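Local coordinates for DUF1214 domain-containing protein (Burkholderia cenocepacia, PDB 6ANS) that is of unknown function but carries DUF1214 family regions and, in this crystal, binds a phosphate and a sodium ion, at residues 277-283 and 361-367; 245-250 and 310-314; 321-325 and 351-356. All blocks are in the same frame, centred on the assembly; numbering follows the deposited sequence.

Contact 1. Residues 277-283 and 361-367; sequences YYYHSCW and GTICWRW. With PO4 (phosphate ion), chain E; EDO (1,2-ethanediol), chain H.
Tyr279 and Trp365 are paired toward one end of an antiparallel ladder running unbroken from Tyr277–Trp367 to Trp283–Gly361, joining strand 276-284, at the edge of its four-stranded sheet, to strand 360-368. The face bearing Tyr279, Trp283, Ile363, Trp365 and Trp367 is the tightly packed one. Tyr279 lies beside Trp365, pointing the same way, its CD2 3.9 Å from Trp365 CB. The edges of the Tyr279 and Trp367 rings meet, Tyr279 CE2 3.5 Å from Trp367 CD1, with the phenol and pyrrole ring planes 83° apart, an oblique pair. The indole NE1 of Trp367 gives Tyr279 OH a weak, bent bond of 3.0 Å; the stronger partners are Val374 O for the indole and His375 ND1 for the hydroxyl. At the far end CG of Trp283 sits between the backbone N and the carbonyl carbon (chi1 59°), which folds the indole back over Gly361. The glycine CA sits 3.7 Å from the centroid of the five-membered ring, over its face.

The opposite face, with Tyr278, His280, Cys364 and Arg366, is looser and holds small molecules and water. Cys364 SG lies 3.5 Å from His280 CE1, and a water joins His280 ND1 to Ile363 O, weakly on the carbonyl side. His280 NE2 donates to ethanediol O2, which also lies over one face of the Tyr278 ring. Extended from CG to NE, Arg366 gives NE to phosphate O1 (2.7 Å) and NH2 to phosphate O2 (2.9 Å), edge-on. Tyr278 OH also meets phosphate O4, in a contact so short that its geometry is doubtful, and is hydrogen-bonded to Asp273 N. Tyr111 OH and Arg194 NE also bind the phosphate. Such a cluster of arginine and tyrosine donors is consistent with an anion pocket, although this phosphate probably came from the crystallisation liquor.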
loop_
_atom_site.group_PDB
_atom_site.type_symbol
_atom_site.label_atom_id
_atom_site.label_comp_id
_atom_site.label_asym_id
_atom_site.label_seq_id
_atom_site.Cartn_x
_atom_site.Cartn_y
_atom_site.Cartn_z
ATOM N N TYR A 277 25.454 -10.140 9.529
ATOM C CA TYR A 277 25.791 -11.549 9.423
ATOM C C TYR A 277 24.517 -12.345 9.689
ATOM O O TYR A 277 23.887 -12.180 10.743
ATOM C CB TYR A 277 26.900 -11.892 10.423
ATOM C CG TYR A 277 27.550 -13.235 10.223
ATOM C CD1 TYR A 277 27.032 -14.370 10.827
ATOM C CD2 TYR A 277 28.711 -13.363 9.462
ATOM C CE1 TYR A 277 27.639 -15.604 10.677
ATOM C CE2 TYR A 277 29.329 -14.605 9.295
ATOM C CZ TYR A 277 28.783 -15.717 9.907
ATOM O OH TYR A 277 29.364 -16.952 9.758
ATOM N N TYR A 278 24.117 -13.165 8.720
ATOM C CA TYR A 278 22.826 -13.840 8.723
ATOM C C TYR A 278 22.950 -15.318 9.083
ATOM O O TYR A 278 23.928 -15.989 8.725
ATOM C CB TYR A 278 22.156 -13.738 7.355
ATOM C CG TYR A 278 21.847 -12.336 6.860
ATOM C CD1 TYR A 278 20.577 -11.776 7.054
ATOM C CD2 TYR A 278 22.794 -11.591 6.162
ATOM C CE1 TYR A 278 20.276 -10.499 6.590
ATOM C CE2 TYR A 278 22.502 -10.308 5.693
ATOM C CZ TYR A 278 21.233 -9.768 5.914
ATOM O OH TYR A 278 20.911 -8.513 5.442
ATOM N N TYR A 279 21.925 -15.820 9.778
ATOM C CA TYR A 279 21.648 -17.248 9.925
ATOM C C TYR A 279 20.219 -17.494 9.464
ATOM O O TYR A 279 19.297 -16.809 9.921
ATOM C CB TYR A 279 21.790 -17.723 11.375
ATOM C CG TYR A 279 23.090 -17.347 12.060
ATOM C CD1 TYR A 279 24.031 -18.315 12.390
ATOM C CD2 TYR A 279 23.362 -16.030 12.402
ATOM C CE1 TYR A 279 25.230 -17.974 13.031
ATOM C CE2 TYR A 279 24.560 -15.679 13.031
ATOM C CZ TYR A 279 25.483 -16.659 13.343
ATOM O OH TYR A 279 26.648 -16.313 13.983
ATOM N N HIS A 280 20.037 -18.462 8.562
ATOM C CA HIS A 280 18.727 -18.852 8.065
ATOM C C HIS A 280 18.539 -20.349 8.251
ATOM O O HIS A 280 19.441 -21.137 7.948
ATOM C CB HIS A 280 18.549 -18.527 6.565
ATOM C CG HIS A 280 18.522 -17.063 6.234
ATOM N ND1 HIS A 280 17.474 -16.235 6.579
ATOM C CD2 HIS A 280 19.392 -16.293 5.531
ATOM C CE1 HIS A 280 17.715 -15.012 6.137
ATOM N NE2 HIS A 280 18.870 -15.020 5.494
ATOM N N SER A 281 17.347 -20.754 8.679
ATOM C CA SER A 281 17.041 -22.175 8.714
ATOM C C SER A 281 15.535 -22.372 8.644
ATOM O O SER A 281 14.757 -21.411 8.638
ATOM C CB SER A 281 17.607 -22.834 9.969
ATOM O OG SER A 281 17.744 -24.242 9.779
ATOM N N CYS A 282 15.129 -23.639 8.604
ATOM C CA CYS A 282 13.736 -24.013 8.763
ATOM C C CYS A 282 13.571 -24.730 10.095
ATOM O O CYS A 282 14.533 -25.247 10.671
ATOM C CB CYS A 282 13.247 -24.893 7.600
ATOM S SG CYS A 282 13.958 -26.549 7.531
ATOM N N TRP A 283 12.338 -24.732 10.596
ATOM C CA TRP A 283 12.029 -25.347 11.876
ATOM C C TRP A 283 10.730 -26.130 11.750
ATOM O O TRP A 283 9.888 -25.845 10.895
ATOM C CB TRP A 283 11.914 -24.304 13.002
ATOM C CG TRP A 283 10.860 -23.272 12.747
ATOM C CD1 TRP A 283 11.012 -22.089 12.099
ATOM C CD2 TRP A 283 9.474 -23.362 13.099
ATOM N NE1 TRP A 283 9.810 -21.419 12.043
ATOM C CE2 TRP A 283 8.855 -22.176 12.664
ATOM C CE3 TRP A 283 8.707 -24.314 13.771
ATOM C CZ2 TRP A 283 7.496 -21.920 12.870
ATOM C CZ3 TRP A 283 7.355 -24.061 13.968
ATOM C CH2 TRP A 283 6.763 -22.876 13.509
ATOM N N GLY A 361 8.153 -23.709 9.760
ATOM C CA GLY A 361 8.441 -22.406 9.189
ATOM C C GLY A 361 9.925 -22.223 8.986
ATOM O O GLY A 361 10.689 -23.193 8.977
ATOM N N THR A 362 10.331 -20.967 8.819
ATOM C CA THR A 362 11.741 -20.620 8.758
ATOM C C THR A 362 12.064 -19.640 9.879
ATOM O O THR A 362 11.176 -19.110 10.556
ATOM C CB THR A 362 12.131 -20.020 7.399
ATOM O OG1 THR A 362 11.284 -18.902 7.103
ATOM C CG2 THR A 362 12.020 -21.070 6.281
ATOM N N ILE A 363 13.357 -19.418 10.074
ATOM C CA ILE A 363 13.856 -18.630 11.195
ATOM C C ILE A 363 15.134 -17.939 10.742
ATOM O O ILE A 363 15.921 -18.509 9.977
ATOM C CB ILE A 363 14.068 -19.523 12.440
ATOM C CG1 ILE A 363 14.558 -18.717 13.640
ATOM C CG2 ILE A 363 15.071 -20.638 12.149
ATOM C CD1 ILE A 363 14.514 -19.522 14.918
ATOM N N CYS A 364 15.327 -16.699 11.203
ATOM C CA CYS A 364 16.483 -15.882 10.841
ATOM C C CYS A 364 17.064 -15.183 12.067
ATOM O O CYS A 364 16.334 -14.542 12.831
ATOM C CB CYS A 364 16.102 -14.829 9.788
ATOM S SG CYS A 364 17.426 -13.639 9.356
ATOM N N TRP A 365 18.383 -15.283 12.227
ATOM C CA TRP A 365 19.132 -14.597 13.261
ATOM C C TRP A 365 20.095 -13.620 12.594
ATOM O O TRP A 365 20.684 -13.936 11.554
ATOM C CB TRP A 365 19.894 -15.609 14.129
ATOM C CG TRP A 365 20.547 -15.033 15.372
ATOM C CD1 TRP A 365 21.567 -14.116 15.422
ATOM C CD2 TRP A 365 20.248 -15.371 16.734
ATOM N NE1 TRP A 365 21.907 -13.859 16.731
ATOM C CE2 TRP A 365 21.112 -14.612 17.555
ATOM C CE3 TRP A 365 19.336 -16.242 17.338
ATOM C CZ2 TRP A 365 21.077 -14.686 18.948
ATOM C CZ3 TRP A 365 19.306 -16.317 18.725
ATOM C CH2 TRP A 365 20.178 -15.546 19.514
ATOM N N ARG A 366 20.234 -12.426 13.175
ATOM C CA ARG A 366 21.127 -11.396 12.651
ATOM C C ARG A 366 22.075 -10.911 13.731
ATOM O O ARG A 366 21.630 -10.548 14.821
ATOM C CB ARG A 366 20.361 -10.185 12.130
ATOM C CG ARG A 366 19.525 -10.421 10.884
ATOM C CD ARG A 366 18.801 -9.118 10.550
ATOM N NE ARG A 366 17.768 -9.313 9.546
ATOM C CZ ARG A 366 16.564 -9.822 9.800
ATOM N NH1 ARG A 366 16.252 -10.207 11.033
ATOM N NH2 ARG A 366 15.681 -9.966 8.812
ATOM N N TRP A 367 23.370 -10.875 13.416
ATOM C CA TRP A 367 24.311 -9.970 14.071
ATOM C C TRP A 367 24.543 -8.779 13.149
ATOM O O TRP A 367 24.813 -8.960 11.958
ATOM C CB TRP A 367 25.663 -10.627 14.375
ATOM C CG TRP A 367 25.646 -11.887 15.190
ATOM C CD1 TRP A 367 26.112 -13.110 14.808
ATOM C CD2 TRP A 367 25.177 -12.043 16.538
ATOM N NE1 TRP A 367 25.958 -14.019 15.828
ATOM C CE2 TRP A 367 25.383 -13.390 16.900
ATOM C CE3 TRP A 367 24.599 -11.177 17.467
ATOM C CZ2 TRP A 367 25.024 -13.893 18.153
ATOM C CZ3 TRP A 367 24.242 -11.679 18.715
ATOM C CH2 TRP A 367 24.453 -13.026 19.042
HETATM P P PO4 E . 17.549 -7.689 6.185
HETATM O O1 PO4 E . 18.359 -7.673 7.458
HETATM O O2 PO4 E . 16.528 -8.773 6.327
HETATM O O3 PO4 E . 16.885 -6.358 5.935
HETATM O O4 PO4 E . 18.508 -7.979 5.057
HETATM C C1 EDO H . 17.895 -11.351 2.806
HETATM O O1 EDO H . 17.595 -10.282 3.725
HETATM C C2 EDO H . 19.287 -11.941 3.057
HETATM O O2 EDO H . 19.305 -12.824 4.196
HETATM O O HOH W 1 14.844 -17.212 7.492
#

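Contact 2. Residues 245-250 and 310-314; sequences FADWAA and NYWME
Ala249 sets its methyl group over one face of the Tyr311 ring, CB lying 3.7 Å from the ring centroid and 21° off the normal, a CH-pi contact. The phenol runs on past it across the helix, and its OH comes to 3.4 Å from Ala250 CB. With chi1 at -175°, CG of Tyr311 is anti to the backbone N, a setting that carries the ring over the helix surface. Next to it lies Met313, present as selenomethionine: its SE lies 4.0 Å from Phe245 CB and 3.9 Å from Trp248 CB, oblique to the Phe245 ring in a Met-aromatic contact, and the bend at chi3 brings CE to the edge of the Trp248 indole.

Two waters supply polar links between the segments. One donates to Tyr311 O and, weakly, to Phe245 O; the other accepts from Tyr311 OH at 2.7 Å and donates to Ala246 O, a carbonyl that also receives the helical bond from Ala250 N.

Behind this layer, the loop is shaped by its own bonds. Asn310 OD1 accepts from Glu314 N, and Asn310 ND2 donates to Glu314 OE1 at 3.0 Å, close to the amide plane and on the anti lone pair of that oxygen. Farther out, Glu314 OE2 forms a salt bridge with Arg72, and Trp312 NE1 donates to Thr62 O, tying the loop to helix 60-83. Asn310 to Met313 form a type I beta turn, closed by Met313 N to Asn310 O; with Asn310 N bonded to Glu314 O and Met313 in a left-handed conformation, the loop against helix 224-251 fits a type I turn followed by a G1 bulge.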
loop_
_atom_site.group_PDB
_atom_site.type_symbol
_atom_site.label_atom_id
_atom_site.label_comp_id
_atom_site.label_asym_id
_atom_site.label_seq_id
_atom_site.Cartn_x
_atom_site.Cartn_y
_atom_site.Cartn_z
ATOM N N PHE A 245 12.900 -17.696 -2.834
ATOM C CA PHE A 245 12.938 -17.992 -1.409
ATOM C C PHE A 245 12.316 -19.338 -1.068
ATOM O O PHE A 245 12.639 -19.899 -0.013
ATOM C CB PHE A 245 12.309 -16.833 -0.644
ATOM C CG PHE A 245 13.148 -15.590 -0.717
ATOM C CD1 PHE A 245 14.419 -15.575 -0.143
ATOM C CD2 PHE A 245 12.722 -14.488 -1.438
ATOM C CE1 PHE A 245 15.233 -14.439 -0.234
ATOM C CE2 PHE A 245 13.517 -13.369 -1.549
ATOM C CZ PHE A 245 14.785 -13.343 -0.940
ATOM N N ALA A 246 11.493 -19.899 -1.954
ATOM C CA ALA A 246 11.095 -21.293 -1.777
ATOM C C ALA A 246 12.269 -22.240 -2.022
ATOM O O ALA A 246 12.392 -23.267 -1.343
ATOM C CB ALA A 246 9.938 -21.642 -2.713
ATOM N N ASP A 247 13.140 -21.918 -2.990
ATOM C CA ASP A 247 14.380 -22.684 -3.143
ATOM C C ASP A 247 15.222 -22.627 -1.869
ATOM O O ASP A 247 15.768 -23.648 -1.432
ATOM C CB ASP A 247 15.192 -22.172 -4.333
ATOM C CG ASP A 247 14.536 -22.481 -5.671
ATOM O OD1 ASP A 247 13.592 -23.311 -5.725
ATOM O OD2 ASP A 247 14.961 -21.866 -6.670
ATOM N N TRP A 248 15.352 -21.439 -1.270
ATOM C CA TRP A 248 16.103 -21.313 -0.020
ATOM C C TRP A 248 15.498 -22.179 1.079
ATOM O O TRP A 248 16.206 -22.932 1.757
ATOM C CB TRP A 248 16.115 -19.857 0.447
ATOM C CG TRP A 248 17.087 -18.989 -0.248
ATOM C CD1 TRP A 248 17.589 -19.154 -1.509
ATOM C CD2 TRP A 248 17.694 -17.803 0.281
ATOM N NE1 TRP A 248 18.466 -18.132 -1.796
ATOM C CE2 TRP A 248 18.549 -17.294 -0.712
ATOM C CE3 TRP A 248 17.580 -17.114 1.496
ATOM C CZ2 TRP A 248 19.295 -16.137 -0.528
ATOM C CZ3 TRP A 248 18.327 -15.964 1.682
ATOM C CH2 TRP A 248 19.175 -15.489 0.679
ATOM N N ALA A 249 14.187 -22.043 1.303
ATOM C CA ALA A 249 13.569 -22.748 2.419
ATOM C C ALA A 249 13.743 -24.248 2.268
ATOM O O ALA A 249 14.114 -24.933 3.229
ATOM C CB ALA A 249 12.086 -22.376 2.537
ATOM N N ALA A 250 13.520 -24.775 1.056
ATOM C CA ALA A 250 13.717 -26.208 0.852
ATOM C C ALA A 250 15.172 -26.611 1.064
ATOM O O ALA A 250 15.440 -27.717 1.548
ATOM C CB ALA A 250 13.247 -26.631 -0.550
ATOM N N ASN A 310 7.023 -17.950 8.524
ATOM C CA ASN A 310 6.399 -19.120 7.921
ATOM C C ASN A 310 7.328 -19.711 6.858
ATOM O O ASN A 310 8.459 -19.256 6.661
ATOM C CB ASN A 310 5.016 -18.783 7.358
ATOM C CG ASN A 310 5.052 -17.804 6.197
ATOM O OD1 ASN A 310 6.106 -17.481 5.627
ATOM N ND2 ASN A 310 3.874 -17.321 5.839
ATOM N N TYR A 311 6.851 -20.753 6.165
ATOM C CA TYR A 311 7.705 -21.420 5.187
ATOM C C TYR A 311 8.094 -20.494 4.044
ATOM O O TYR A 311 9.166 -20.665 3.451
ATOM C CB TYR A 311 7.028 -22.667 4.625
ATOM C CG TYR A 311 7.957 -23.440 3.710
ATOM C CD1 TYR A 311 8.899 -24.318 4.235
ATOM C CD2 TYR A 311 7.907 -23.277 2.329
ATOM C CE1 TYR A 311 9.754 -25.026 3.425
ATOM C CE2 TYR A 311 8.747 -24.000 1.496
ATOM C CZ TYR A 311 9.675 -24.866 2.052
ATOM O OH TYR A 311 10.531 -25.573 1.247
ATOM N N TRP A 312 7.238 -19.528 3.714
ATOM C CA TRP A 312 7.465 -18.563 2.641
ATOM C C TRP A 312 8.424 -17.445 3.033
ATOM O O TRP A 312 8.618 -16.508 2.246
ATOM C CB TRP A 312 6.098 -18.006 2.205
ATOM C CG TRP A 312 5.157 -19.178 2.010
ATOM C CD1 TRP A 312 4.047 -19.489 2.753
ATOM C CD2 TRP A 312 5.317 -20.242 1.066
ATOM N NE1 TRP A 312 3.497 -20.669 2.305
ATOM C CE2 TRP A 312 4.253 -21.148 1.268
ATOM C CE3 TRP A 312 6.243 -20.503 0.051
ATOM C CZ2 TRP A 312 4.090 -22.296 0.492
ATOM C CZ3 TRP A 312 6.082 -21.650 -0.718
ATOM C CH2 TRP A 312 5.013 -22.530 -0.491
HETATM N N MSE A 313 9.008 -17.520 4.230
HETATM C CA MSE A 313 9.998 -16.560 4.722
HETATM C C MSE A 313 9.380 -15.177 4.888
HETATM O O MSE A 313 10.041 -14.144 4.782
HETATM C CB MSE A 313 11.241 -16.557 3.808
HETATM C CG MSE A 313 11.853 -17.961 3.743
HETATM SE SE MSE A 313 13.660 -18.078 2.924
HETATM C CE MSE A 313 14.607 -16.973 4.266
ATOM N N GLU A 314 8.086 -15.167 5.166
ATOM C CA GLU A 314 7.452 -13.992 5.734
ATOM C C GLU A 314 7.559 -14.109 7.241
ATOM O O GLU A 314 7.225 -15.161 7.796
ATOM C CB GLU A 314 5.976 -13.908 5.372
ATOM C CG GLU A 314 5.608 -13.921 3.916
ATOM C CD GLU A 314 4.092 -13.895 3.792
ATOM O OE1 GLU A 314 3.457 -14.891 4.184
ATOM O OE2 GLU A 314 3.541 -12.861 3.374
HETATM O O HOH W 2 9.993 -19.648 0.937
HETATM O O HOH W 3 10.249 -25.047 -1.428
#

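Contact 3. Residues 321-325 and 351-356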
loop_
_atom_site.group_PDB
_atom_site.type_symbol
_atom_site.label_atom_id
_atom_site.label_comp_id
_atom_site.label_asym_id
_atom_site.label_seq_id
_atom_site.Cartn_x
_atom_site.Cartn_y
_atom_site.Cartn_z
ATOM N N PHE A 321 1.523 -11.217 17.505
ATOM C CA PHE A 321 2.236 -12.312 18.136
ATOM C C PHE A 321 3.658 -11.854 18.413
ATOM O O PHE A 321 4.210 -11.035 17.671
ATOM C CB PHE A 321 2.245 -13.583 17.251
ATOM C CG PHE A 321 0.875 -14.083 16.873
ATOM C CD1 PHE A 321 0.122 -14.829 17.766
ATOM C CD2 PHE A 321 0.359 -13.836 15.608
ATOM C CE1 PHE A 321 -1.145 -15.300 17.409
ATOM C CE2 PHE A 321 -0.899 -14.304 15.241
ATOM C CZ PHE A 321 -1.654 -15.037 16.142
ATOM N N ASP A 322 4.244 -12.386 19.486
ATOM C CA ASP A 322 5.637 -12.111 19.842
ATOM C C ASP A 322 6.517 -13.073 19.049
ATOM O O ASP A 322 6.776 -14.199 19.474
ATOM C CB ASP A 322 5.851 -12.272 21.345
ATOM C CG ASP A 322 4.950 -11.363 22.161
ATOM O OD1 ASP A 322 4.779 -10.192 21.768
ATOM O OD2 ASP A 322 4.391 -11.822 23.181
ATOM N N ILE A 323 6.991 -12.629 17.881
ATOM C CA ILE A 323 7.670 -13.541 16.968
ATOM C C ILE A 323 9.040 -12.990 16.589
ATOM O O ILE A 323 9.705 -13.504 15.678
ATOM C CB ILE A 323 6.795 -13.832 15.730
ATOM C CG1 ILE A 323 6.392 -12.541 15.001
ATOM C CG2 ILE A 323 5.528 -14.614 16.164
ATOM C CD1 ILE A 323 7.354 -12.109 13.898
ATOM N N CYS A 324 9.475 -11.955 17.299
ATOM C CA CYS A 324 10.794 -11.363 17.113
ATOM C C CYS A 324 11.322 -10.908 18.468
ATOM O O CYS A 324 10.605 -10.266 19.239
ATOM C CB CYS A 324 10.761 -10.171 16.152
ATOM S SG CYS A 324 12.420 -9.579 15.706
ATOM N N VAL A 325 12.581 -11.222 18.733
ATOM C CA VAL A 325 13.287 -10.833 19.947
ATOM C C VAL A 325 14.599 -10.185 19.529
ATOM O O VAL A 325 15.273 -10.682 18.618
ATOM C CB VAL A 325 13.521 -12.057 20.854
ATOM C CG1 VAL A 325 14.681 -11.840 21.745
ATOM C CG2 VAL A 325 12.283 -12.316 21.694
ATOM N N ASN A 351 12.896 -15.579 27.080
ATOM C CA ASN A 351 12.723 -14.954 25.777
ATOM C C ASN A 351 12.028 -15.937 24.844
ATOM O O ASN A 351 12.403 -17.110 24.776
ATOM C CB ASN A 351 14.073 -14.537 25.198
ATOM C CG ASN A 351 14.856 -13.637 26.142
ATOM O OD1 ASN A 351 14.318 -12.668 26.665
ATOM N ND2 ASN A 351 16.133 -13.949 26.349
ATOM N N TRP A 352 11.009 -15.461 24.132
ATOM C CA TRP A 352 10.038 -16.352 23.516
ATOM C C TRP A 352 9.722 -15.942 22.084
ATOM O O TRP A 352 9.509 -14.761 21.799
ATOM C CB TRP A 352 8.757 -16.360 24.359
ATOM C CG TRP A 352 7.643 -17.178 23.820
ATOM C CD1 TRP A 352 7.715 -18.445 23.331
ATOM C CD2 TRP A 352 6.273 -16.778 23.708
ATOM N NE1 TRP A 352 6.471 -18.866 22.932
ATOM C CE2 TRP A 352 5.567 -17.861 23.155
ATOM C CE3 TRP A 352 5.570 -15.612 24.042
ATOM C CZ2 TRP A 352 4.193 -17.816 22.915
ATOM C CZ3 TRP A 352 4.206 -15.569 23.804
ATOM C CH2 TRP A 352 3.533 -16.663 23.240
ATOM N N LEU A 353 9.677 -16.926 21.189
ATOM C CA LEU A 353 9.119 -16.769 19.851
ATOM C C LEU A 353 7.875 -17.652 19.737
ATOM O O LEU A 353 7.966 -18.877 19.883
ATOM C CB LEU A 353 10.149 -17.126 18.775
ATOM C CG LEU A 353 11.451 -16.326 18.800
ATOM C CD1 LEU A 353 12.398 -16.782 17.706
ATOM C CD2 LEU A 353 11.199 -14.802 18.714
ATOM N N ASP A 354 6.722 -17.027 19.481
ATOM C CA ASP A 354 5.430 -17.711 19.434
ATOM C C ASP A 354 5.252 -18.399 18.080
ATOM O O ASP A 354 5.340 -17.743 17.037
ATOM C CB ASP A 354 4.312 -16.690 19.664
ATOM C CG ASP A 354 2.924 -17.316 19.747
ATOM O OD1 ASP A 354 2.750 -18.508 19.399
ATOM O OD2 ASP A 354 1.990 -16.590 20.153
ATOM N N THR A 355 4.995 -19.716 18.087
ATOM C CA THR A 355 4.812 -20.418 16.816
ATOM C C THR A 355 3.499 -20.053 16.126
ATOM O O THR A 355 3.352 -20.319 14.925
ATOM C CB THR A 355 4.896 -21.942 16.994
ATOM O OG1 THR A 355 3.973 -22.380 18.002
ATOM C CG2 THR A 355 6.333 -22.366 17.357
ATOM N N ALA A 356 2.552 -19.452 16.847
ATOM C CA ALA A 356 1.403 -18.784 16.226
ATOM C C ALA A 356 0.638 -19.717 15.285
ATOM O O ALA A 356 0.286 -19.359 14.158
ATOM C CB ALA A 356 1.857 -17.515 15.489
HETATM O O HOH W 4 2.325 -13.975 20.961
#
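Asp322 O accepts from Asp354 N, at 2.8 Å and nearly straight (165°), where two sheet edges meet: Asp322 is in the loop leading into edge strand 324-326, and Asp354 ends strand 351-354, the edge of a second, mixed sheet. The segments run in a roughly antiparallel sense and otherwise meet mainly through side chains, although Leu353 CA adds a CA-H...O contact to the same oxygen. The carboxylate of Asp322 approaches the Trp352 indole obliquely, OD2 3.8 Å from CZ3, with its plane turned 75° from the indole; the indole's own NE1 is held by Ala343 O.

Val325 and Leu353 form the buried apolar part. Val325 CG2 is 4.0 Å from Leu353 CD2, and that same CD2 presses against the backbone of the other segment, 3.5 Å from Ile323 C. From there Leu353 also touches Val340 and Val342 of strand 338-343, so that it packs on its own sheet and on Val306 of the other.

At the other end Phe321 meets the turn after strand 351-354. Ala356 CB lies over the centre of one face of its ring, 3.9 Å from the centroid, and Pro219 of the second subunit also packs on Phe321, placing this end at the dimer interface. Asp354 shapes the turn: chi1 of -175° swings its carboxylate away from its own N, and OD1 accepts from Ala356 N in an Asx turn, met from above the carboxylate plane. Its other oxygen, OD2, takes a water bond of 2.8 Å, and this water accepts from Asp322 N.

How the contacts relate
All three contacts belong to the C-terminal half of the chain. Contact 1 joins strands 276-284 and 360-368. Contact 2 lies about 11 Å from it, centre to centre, where Thr362 OG1 probably bonds to Asn310 O; helix 224-251 lies against the face that carries His280. Contact 3, centred about 14 Å from contact 1, starts from the opposite edge of that sheet, strand 324-326, and Trp283 CH2 touches Thr355 on one face. Contacts 2 and 3, about 18 Å apart between centres, do not touch. Contacts 1 and 2 alternate along the chain, whereas 321-325 and 351-356 both fall between the strands of contact 1. One sheet therefore separates the side bearing helix 224-251 and the bound phosphate from the second sheet.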